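Local coordinates for DNA-binding response regulator, merR family (Colwellia psychrerythraea, PDB 3CNB), which probably acts as a DNA-binding response regulator, the piece described here being its CheY-like signal receiver domain, at residues Q26-E29 with N30-P33; K122-K125 with Q126-Q130. All blocks are in the same frame, centred on the assembly; numbering follows the deposited sequence.

Interaction 1: residues Q26-E29 with N30-P33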
ATOM      1  N   GLN A  26      -8.305 -10.633  -0.138  1.00 24.42           N
ATOM      2  CA  GLN A  26      -9.452 -11.274  -0.785  1.00 25.78           C
ATOM      3  C   GLN A  26     -10.221 -10.296  -1.662  1.00 26.80           C
ATOM      4  O   GLN A  26     -10.594 -10.623  -2.783  1.00 30.30           O
ATOM      5  CB  GLN A  26     -10.396 -11.843   0.269  1.00 23.38           C
ATOM      6  CG  GLN A  26     -11.495 -12.727  -0.292  1.00 24.59           C
ATOM      7  CD  GLN A  26     -10.963 -13.889  -1.064  1.00 30.79           C
ATOM      8  OE1 GLN A  26     -10.285 -14.751  -0.519  1.00 33.93           O
ATOM      9  NE2 GLN A  26     -11.273 -13.929  -2.350  1.00 30.31           N
ATOM     10  N   PHE A  27     -10.475  -9.114  -1.120  1.00 22.28           N
ATOM     11  CA  PHE A  27     -11.051  -8.010  -1.888  1.00 18.89           C
ATOM     12  C   PHE A  27     -10.275  -7.695  -3.177  1.00 27.24           C
ATOM     13  O   PHE A  27     -10.869  -7.514  -4.257  1.00 19.32           O
ATOM     14  CB  PHE A  27     -11.131  -6.752  -1.022  1.00 20.66           C
ATOM     15  CG  PHE A  27     -11.761  -5.578  -1.726  1.00 24.42           C
ATOM     16  CD1 PHE A  27     -13.154  -5.501  -1.862  1.00 25.29           C
ATOM     17  CD2 PHE A  27     -10.972  -4.572  -2.271  1.00 26.81           C
ATOM     18  CE1 PHE A  27     -13.743  -4.431  -2.517  1.00 27.25           C
ATOM     19  CE2 PHE A  27     -11.554  -3.491  -2.918  1.00 21.97           C
ATOM     20  CZ  PHE A  27     -12.949  -3.425  -3.035  1.00 26.29           C
ATOM     21  N   LEU A  28      -8.955  -7.611  -3.071  1.00 20.59           N
ATOM     22  CA  LEU A  28      -8.159  -7.275  -4.231  1.00 20.65           C
ATOM     23  C   LEU A  28      -8.031  -8.432  -5.223  1.00 25.51           C
ATOM     24  O   LEU A  28      -7.898  -8.193  -6.423  1.00 25.29           O
ATOM     25  CB  LEU A  28      -6.794  -6.737  -3.813  1.00 21.03           C
ATOM     26  CG  LEU A  28      -6.732  -5.411  -3.074  1.00 25.01           C
ATOM     27  CD1 LEU A  28      -5.275  -5.161  -2.611  1.00 13.29           C
ATOM     28  CD2 LEU A  28      -7.214  -4.317  -3.982  1.00 17.94           C
ATOM     29  N   GLU A  29      -8.084  -9.678  -4.743  1.00 28.70           N
ATOM     30  CA  GLU A  29      -8.156 -10.855  -5.645  1.00 26.80           C
ATOM     31  C   GLU A  29      -9.483 -10.946  -6.387  1.00 32.07           C
ATOM     32  O   GLU A  29      -9.506 -11.331  -7.557  1.00 34.83           O
ATOM     33  CB  GLU A  29      -7.888 -12.175  -4.898  1.00 26.23           C
ATOM     34  CG  GLU A  29      -6.435 -12.281  -4.406  1.00 30.66           C
ATOM     35  CD  GLU A  29      -6.118 -13.544  -3.630  1.00 35.15           C
ATOM     36  OE1 GLU A  29      -7.040 -14.157  -3.041  1.00 38.61           O
ATOM     37  OE2 GLU A  29      -4.924 -13.910  -3.602  1.00 41.72           O
ATOM     38  N   ASN A  30     -10.581 -10.624  -5.695  1.00 29.54           N
ATOM     39  CA  ASN A  30     -11.907 -10.490  -6.321  1.00 29.26           C
ATOM     40  C   ASN A  30     -11.858  -9.462  -7.450  1.00 31.64           C
ATOM     41  O   ASN A  30     -12.333  -9.723  -8.539  1.00 37.88           O
ATOM     42  CB  ASN A  30     -12.971 -10.062  -5.297  1.00 23.34           C
ATOM     43  CG  ASN A  30     -13.258 -11.129  -4.253  1.00 28.30           C
ATOM     44  OD1 ASN A  30     -12.791 -12.257  -4.364  1.00 24.31           O
ATOM     45  ND2 ASN A  30     -14.014 -10.762  -3.208  1.00 20.24           N
ATOM     46  N   LEU A  31     -11.268  -8.302  -7.165  1.00 30.49           N
ATOM     47  CA  LEU A  31     -11.165  -7.182  -8.105  1.00 27.68           C
ATOM     48  C   LEU A  31     -10.239  -7.485  -9.279  1.00 25.69           C
ATOM     49  O   LEU A  31     -10.520  -7.101 -10.409  1.00 28.77           O
ATOM     50  CB  LEU A  31     -10.620  -5.951  -7.369  1.00 29.57           C
ATOM     51  CG  LEU A  31     -11.327  -4.601  -7.447  1.00 39.41           C
ATOM     52  CD1 LEU A  31     -10.386  -3.544  -6.907  1.00 30.63           C
ATOM     53  CD2 LEU A  31     -11.785  -4.252  -8.863  1.00 42.84           C
ATOM     54  N   PHE A  32      -9.122  -8.152  -9.011  1.00 22.82           N
ATOM     55  CA  PHE A  32      -8.147  -8.440 -10.060  1.00 25.08           C
ATOM     56  C   PHE A  32      -7.807  -9.924 -10.029  1.00 30.88           C
ATOM     57  O   PHE A  32      -6.809 -10.290  -9.409  1.00 33.24           O
ATOM     58  CB  PHE A  32      -6.848  -7.634  -9.848  1.00 20.35           C
ATOM     59  CG  PHE A  32      -7.038  -6.139  -9.760  1.00 27.19           C
ATOM     60  CD1 PHE A  32      -6.876  -5.477  -8.543  1.00 24.73           C
ATOM     61  CD2 PHE A  32      -7.318  -5.386 -10.896  1.00 34.90           C
ATOM     62  CE1 PHE A  32      -7.036  -4.094  -8.444  1.00 29.89           C
ATOM     63  CE2 PHE A  32      -7.481  -3.989 -10.812  1.00 37.56           C
ATOM     64  CZ  PHE A  32      -7.338  -3.342  -9.584  1.00 27.37           C
ATOM     65  N   PRO A  33      -8.611 -10.781 -10.712  1.00 35.59           N
ATOM     66  CA  PRO A  33      -8.454 -12.245 -10.676  1.00 35.56           C
ATOM     67  C   PRO A  33      -7.120 -12.761 -11.241  1.00 34.97           C
ATOM     68  O   PRO A  33      -6.748 -13.904 -10.976  1.00 36.12           O
ATOM     69  CB  PRO A  33      -9.612 -12.749 -11.553  1.00 36.24           C
ATOM     70  CG  PRO A  33     -10.573 -11.636 -11.611  1.00 39.16           C
ATOM     71  CD  PRO A  33      -9.729 -10.396 -11.586  1.00 35.51           C
TER
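Gln26 and Asn30 meet through their side-chain amides, one turn apart on the last turns of helix 18-31. The two amide planes are turned 44° against each other. NE2 of Gln26 donates to OD1 of Asn30 over 3.0 Å. The acceptor lies in the plane of the Gln26 amide, but the donor sits above the carbonyl plane of Asn30 and not on a lone pair. The Gln26 chain reaches this place by a bend: CG is anti to the backbone N (chi1 -170°), and the turn at chi2 carries the amide toward Asn30. The main chain bonds the same two residues a second time, from N of Asn30 to O of Gln26 at 2.9 Å. The pair is therefore tied by both backbone and side chains, on the exposed side of the helix.

Another side of the helix is apolar. Phe27 and Leu31 run side by side and point the same way. CE2 of Phe27 lies 4.2 Å from CD1 of Leu31, and the methyl approaches the ring obliquely. CD2 of Leu28 comes within 4.4 Å of the same CD1 atom of Leu31. Phe32 follows on this side, with its CE1 4.5 Å from CD2 of Leu28.

The helix ends here. N of Phe32 still bonds to O of Leu28 at 2.9 Å, although Phe32 itself has left helical backbone angles. Pro33 has no N-H to offer O of Glu29; its CA makes a C-H···O contact to that oxygen instead, at 3.4 Å. Beyond these residues, Phe27 packs edge-to-face with Phe117, and Phe32 does so with Phe9. This is the C-terminal end of the first helix of a CheY-like receiver domain, within the beta-alpha-beta unit formed by strand 10-14, helix 18-31 and strand 36-40.

Interaction 2: residues K122-K125 with Q126-Q130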
ATOM      1  N   LYS A 122     -12.755   2.078  -6.792  1.00 25.32           N
ATOM      2  CA  LYS A 122     -12.633   3.098  -7.848  1.00 27.72           C
ATOM      3  C   LYS A 122     -11.200   3.584  -7.977  1.00 28.96           C
ATOM      4  O   LYS A 122     -10.663   3.660  -9.084  1.00 33.11           O
ATOM      5  CB  LYS A 122     -13.492   4.307  -7.476  1.00 31.10           C
ATOM      6  CG  LYS A 122     -13.666   5.346  -8.575  1.00 32.88           C
ATOM      7  CD  LYS A 122     -15.075   5.267  -9.109  1.00 43.60           C
ATOM      8  CE  LYS A 122     -15.437   6.461  -9.946  1.00 45.43           C
ATOM      9  NZ  LYS A 122     -16.910   6.489 -10.092  1.00 52.95           N
ATOM     10  N   THR A 123     -10.605   3.919  -6.827  1.00 32.29           N
ATOM     11  CA  THR A 123      -9.279   4.533  -6.732  1.00 25.01           C
ATOM     12  C   THR A 123      -8.197   3.647  -7.304  1.00 23.21           C
ATOM     13  O   THR A 123      -7.497   4.061  -8.219  1.00 26.52           O
ATOM     14  CB  THR A 123      -8.935   4.912  -5.278  1.00 27.63           C
ATOM     15  OG1 THR A 123      -9.931   5.806  -4.780  1.00 27.58           O
ATOM     16  CG2 THR A 123      -7.586   5.603  -5.192  1.00 31.51           C
ATOM     17  N   ILE A 124      -8.083   2.418  -6.807  1.00 24.78           N
ATOM     18  CA  ILE A 124      -7.022   1.522  -7.280  1.00 23.02           C
ATOM     19  C   ILE A 124      -7.142   1.181  -8.763  1.00 26.95           C
ATOM     20  O   ILE A 124      -6.131   1.111  -9.451  1.00 28.58           O
ATOM     21  CB  ILE A 124      -6.848   0.230  -6.394  1.00 23.97           C
ATOM     22  CG1 ILE A 124      -5.526  -0.482  -6.726  1.00 27.02           C
ATOM     23  CG2 ILE A 124      -8.036  -0.735  -6.550  1.00 29.40           C
ATOM     24  CD1 ILE A 124      -5.129  -1.569  -5.712  1.00 26.49           C
ATOM     25  N   LYS A 125      -8.367   0.987  -9.255  1.00 32.51           N
ATOM     26  CA  LYS A 125      -8.585   0.747 -10.687  1.00 28.48           C
ATOM     27  C   LYS A 125      -8.113   1.941 -11.536  1.00 31.95           C
ATOM     28  O   LYS A 125      -7.400   1.774 -12.522  1.00 31.88           O
ATOM     29  CB  LYS A 125     -10.061   0.451 -10.952  1.00 33.54           C
ATOM     30  CG  LYS A 125     -10.530  -0.899 -10.444  1.00 34.99           C
ATOM     31  CD  LYS A 125     -11.564  -1.503 -11.379  1.00 50.78           C
ATOM     32  CE  LYS A 125     -12.948  -0.923 -11.173  1.00 50.60           C
ATOM     33  NZ  LYS A 125     -13.921  -1.516 -12.132  1.00 47.79           N
ATOM     34  N   GLN A 126      -8.521   3.141 -11.137  1.00 32.88           N
ATOM     35  CA  GLN A 126      -8.052   4.363 -11.779  1.00 37.13           C
ATOM     36  C   GLN A 126      -6.530   4.405 -11.839  1.00 39.61           C
ATOM     37  O   GLN A 126      -5.943   4.521 -12.916  1.00 40.75           O
ATOM     38  CB  GLN A 126      -8.584   5.593 -11.043  1.00 38.73           C
ATOM     39  CG  GLN A 126      -8.513   6.879 -11.851  1.00 51.88           C
ATOM     40  CD  GLN A 126      -7.446   7.829 -11.341  1.00 58.29           C
ATOM     41  OE1 GLN A 126      -7.342   8.077 -10.140  1.00 63.52           O
ATOM     42  NE2 GLN A 126      -6.647   8.365 -12.256  1.00 53.97           N
ATOM     43  N   LEU A 127      -5.894   4.309 -10.676  1.00 40.30           N
ATOM     44  CA  LEU A 127      -4.428   4.416 -10.581  1.00 39.42           C
ATOM     45  C   LEU A 127      -3.677   3.396 -11.428  1.00 40.58           C
ATOM     46  O   LEU A 127      -2.637   3.721 -11.997  1.00 43.86           O
ATOM     47  CB  LEU A 127      -3.950   4.365  -9.119  1.00 33.47           C
ATOM     48  CG  LEU A 127      -4.338   5.574  -8.267  1.00 33.81           C
ATOM     49  CD1 LEU A 127      -4.178   5.272  -6.781  1.00 35.39           C
ATOM     50  CD2 LEU A 127      -3.557   6.843  -8.656  1.00 24.68           C
ATOM     51  N   VAL A 128      -4.212   2.180 -11.520  1.00 38.42           N
ATOM     52  CA  VAL A 128      -3.601   1.121 -12.307  1.00 43.06           C
ATOM     53  C   VAL A 128      -3.650   1.499 -13.785  1.00 53.66           C
ATOM     54  O   VAL A 128      -2.650   1.359 -14.501  1.00 59.24           O
ATOM     55  CB  VAL A 128      -4.289  -0.233 -12.034  1.00 43.30           C
ATOM     56  CG1 VAL A 128      -4.021  -1.250 -13.142  1.00 49.62           C
ATOM     57  CG2 VAL A 128      -3.818  -0.782 -10.700  1.00 43.05           C
ATOM     58  N   GLU A 129      -4.799   2.027 -14.211  1.00 58.41           N
ATOM     59  CA  GLU A 129      -5.022   2.447 -15.596  1.00 59.38           C
ATOM     60  C   GLU A 129      -4.218   3.689 -15.997  1.00 58.43           C
ATOM     61  O   GLU A 129      -3.618   3.713 -17.067  1.00 58.47           O
ATOM     62  CB  GLU A 129      -6.515   2.679 -15.839  1.00 61.22           C
ATOM     63  CG  GLU A 129      -7.036   2.005 -17.101  1.00 71.49           C
ATOM     64  CD  GLU A 129      -6.832   0.499 -17.093  1.00 73.22           C
ATOM     65  OE1 GLU A 129      -7.188  -0.156 -16.089  1.00 74.08           O
ATOM     66  OE2 GLU A 129      -6.312  -0.034 -18.093  1.00 78.94           O
ATOM     67  N   GLN A 130      -4.191   4.703 -15.128  1.00 61.25           N
ATOM     68  CA  GLN A 130      -3.483   5.966 -15.397  1.00 63.87           C
ATOM     69  C   GLN A 130      -1.960   5.816 -15.433  1.00 65.90           C
ATOM     70  O   GLN A 130      -1.238   6.750 -15.784  1.00 62.52           O
ATOM     71  CB  GLN A 130      -3.907   7.061 -14.401  1.00 66.58           C
ATOM     72  CG  GLN A 130      -3.210   7.020 -13.049  1.00 70.88           C
ATOM     73  CD  GLN A 130      -2.052   8.012 -12.909  1.00 73.32           C
ATOM     74  OE1 GLN A 130      -1.364   8.022 -11.887  1.00 81.64           O
ATOM     75  NE2 GLN A 130      -1.836   8.843 -13.927  1.00 67.49           N
TER
HETATM   76  O   HOH W   1      -7.566  -1.488 -13.658  1.00 40.07           O
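Leu127 lies alongside Thr123, one turn further along helix 117-129, and the two side chains point the same way. From the backbone outward, Leu127 first meets the carbonyl of Thr123. Its CB is 3.7 Å from O of Thr123, and its CG is slightly nearer to that oxygen, at 3.5 Å. CG stands beside the backbone N of Leu127 (chi1 -68°), and this brings the branch back along the preceding turn. At the tip, CD1 touches CG2 of Thr123 at 3.8 Å. The carbonyl under this side chain is itself engaged: N of Leu127 donates to O of Thr123 in a nearly straight bond, 174° at the hydrogen. The methyl of Thr123 is thus the part that packs on Leu127, while its OG1 hydrogen-bonds back to O of Leu119.

Val128 does much the same one residue on. Its CG2 rests 3.2 Å from O of Ile124 and 4.3 Å from CG1 of Ile124. That carbonyl also accepts the backbone N-H of Val128.

Toward solvent the contact turns polar. O of Lys125 takes the N-H of Glu129. A water gives a bond of 2.8 Å to OE1 of Glu129 and a weak one of 3.5 Å to O of Lys125. It links the carboxylate loosely to the turn before it.

On the inward side, Ile124 faces helix 18-31, and Val128 touches Phe9 ahead of strand 10-14. Leu127 reaches Ile86 and Ile88 of strand 86-91, so this last helix lies against the central parallel sheet and beside helix 18-31.

In the fold
Interactions 1 and 2 lie on the first and last helices of the receiver domain, with centres about 14 Å apart. They touch directly: CD1 of Leu31 packs 3.7 Å from CG2 of Ile124, and CD2 of Leu28 lies 3.9 Å from CD1 of Ile124. Interaction 1 is mainly a surface contact at a helix end, with Leu28 as its buried residue. Interaction 2 is partly buried, with Ile124 and Leu127 inside. Polar chemistry differs too. Residues 26-33 add a direct amide-amide bond to the helical ladder, whereas residues 122-130 add a water. The apolar sides of both helices pack against the parallel sheet and against each other.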